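Local coordinates for protein gamma-glutamyl-gamma-aminobutyrate hydrolase PuuD (Escherichia coli, PDB 6VTV) that hydrolyses the gamma-glutamyl linkage of gamma-glutamyl-gamma-aminobutyrate, the last step in the breakdown of putrescine to 4-aminobutanoate, at residues S232-A235 with L236-I239. Sequence-based numbering, arbitrary orientation.
Sequences SEYA and LSRI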
loop_
_atom_site.group_PDB
_atom_site.type_symbol
_atom_site.label_atom_id
_atom_site.label_comp_id
_atom_site.label_asym_id
_atom_site.label_seq_id
_atom_site.Cartn_x
_atom_site.Cartn_y
_atom_site.Cartn_z
ATOM N N SER B 232 18.631 9.844 -0.235
ATOM C CA SER B 232 19.845 9.649 0.548
ATOM C C SER B 232 21.049 10.346 -0.068
ATOM O O SER B 232 22.010 10.650 0.648
ATOM C CB SER B 232 20.135 8.154 0.707
ATOM O OG SER B 232 20.246 7.518 -0.556
ATOM N N GLU B 233 21.017 10.614 -1.373
ATOM C CA GLU B 233 22.138 11.225 -2.074
ATOM C C GLU B 233 22.081 12.748 -2.096
ATOM O O GLU B 233 23.099 13.383 -2.391
ATOM C CB GLU B 233 22.208 10.700 -3.511
ATOM C CG GLU B 233 22.490 9.209 -3.612
ATOM C CD GLU B 233 23.932 8.869 -3.294
ATOM O OE1 GLU B 233 24.810 9.148 -4.137
ATOM O OE2 GLU B 233 24.188 8.324 -2.200
ATOM N N TYR B 234 20.932 13.347 -1.794
ATOM C CA TYR B 234 20.771 14.796 -1.810
ATOM C C TYR B 234 20.704 15.302 -0.376
ATOM O O TYR B 234 19.817 14.902 0.387
ATOM C CB TYR B 234 19.519 15.199 -2.589
ATOM C CG TYR B 234 19.564 14.793 -4.044
ATOM C CD1 TYR B 234 19.098 13.552 -4.451
ATOM C CD2 TYR B 234 20.084 15.647 -5.009
ATOM C CE1 TYR B 234 19.142 13.172 -5.777
ATOM C CE2 TYR B 234 20.132 15.275 -6.339
ATOM C CZ TYR B 234 19.659 14.036 -6.716
ATOM O OH TYR B 234 19.701 13.655 -8.037
ATOM N N ALA B 235 21.644 16.181 -0.016
ATOM C CA ALA B 235 21.714 16.676 1.355
ATOM C C ALA B 235 20.454 17.433 1.747
ATOM O O ALA B 235 20.029 17.372 2.907
ATOM C CB ALA B 235 22.942 17.569 1.532
ATOM N N LEU B 236 19.839 18.144 0.803
ATOM C CA LEU B 236 18.649 18.915 1.137
ATOM C C LEU B 236 17.421 18.023 1.275
ATOM O O LEU B 236 16.604 18.227 2.180
ATOM C CB LEU B 236 18.412 19.996 0.089
ATOM C CG LEU B 236 17.365 21.002 0.553
ATOM C CD1 LEU B 236 17.913 22.402 0.416
ATOM C CD2 LEU B 236 16.082 20.838 -0.244
ATOM N N SER B 237 17.270 17.042 0.384
ATOM C CA SER B 237 16.179 16.084 0.521
ATOM C C SER B 237 16.288 15.314 1.830
ATOM O O SER B 237 15.275 15.010 2.470
ATOM C CB SER B 237 16.176 15.122 -0.666
ATOM O OG SER B 237 16.136 15.827 -1.895
ATOM N N ARG B 238 17.517 14.999 2.246
ATOM C CA ARG B 238 17.718 14.270 3.493
ATOM C C ARG B 238 17.241 15.082 4.691
ATOM O O ARG B 238 16.628 14.535 5.615
ATOM C CB ARG B 238 19.196 13.903 3.643
ATOM C CG ARG B 238 19.447 12.458 4.037
ATOM C CD ARG B 238 20.814 11.979 3.561
ATOM N NE ARG B 238 21.869 12.959 3.817
ATOM C CZ ARG B 238 22.626 13.508 2.872
ATOM N NH1 ARG B 238 22.451 13.174 1.599
ATOM N NH2 ARG B 238 23.562 14.388 3.198
ATOM N N ILE B 239 17.501 16.390 4.688
ATOM C CA ILE B 239 17.112 17.225 5.819
ATOM C C ILE B 239 15.593 17.344 5.905
ATOM O O ILE B 239 15.020 17.349 7.002
ATOM C CB ILE B 239 17.793 18.602 5.718
ATOM C CG1 ILE B 239 19.310 18.447 5.851
ATOM C CG2 ILE B 239 17.264 19.549 6.783
ATOM C CD1 ILE B 239 20.088 19.722 5.611
#
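Tyr234 and Arg238 are joined through the backbone, Arg238 N donating to Tyr234 O over 3.0 Å, and this bond opens the first turn of helix 235-254, the C-terminal helix of a class I glutamine amidotransferase-like domain. Tyr234 holds the N-cap position, its extended backbone marking where the loop after strand 220-223 turns into the helix. One residue on, Ile239 N reaches Ala235 O at 3.2 Å, and the i to i+4 pattern is established.

Arg238 illustrates how a side chain of the first turn can fold back over the residues that lead into it. Its chain bends at chi3 (45°), which turns the guanidinium back toward the N-terminal end of the helix. There NH1 lies 2.7 Å from Ser232 O in a weak hydrogen bond, strongly bent at 128°. One face of the guanidinium rests over Ala235 CA, which is 3.5 Å from NH2, while the carbonyl carbon of Glu233 lies at its edge. His41 of helix 33-42 touches both Ser232 and Arg238, so that helix packs against the start of this one.

Ser237 is buried and touches Pro227, between the predicted catalytic His226 and Glu228; its side chain lies about 7 Å from that of Glu228, near the predicted triad without touching it. With OG anti to its carbonyl carbon (chi1 -54°), the hydroxyl comes alongside Tyr234 CB at 3.5 Å. Farther along, Ile239 leans on Leu175 and lays CG1 3.2 Å from Ala235 O, the same oxygen that accepts the backbone N-H of Ile239.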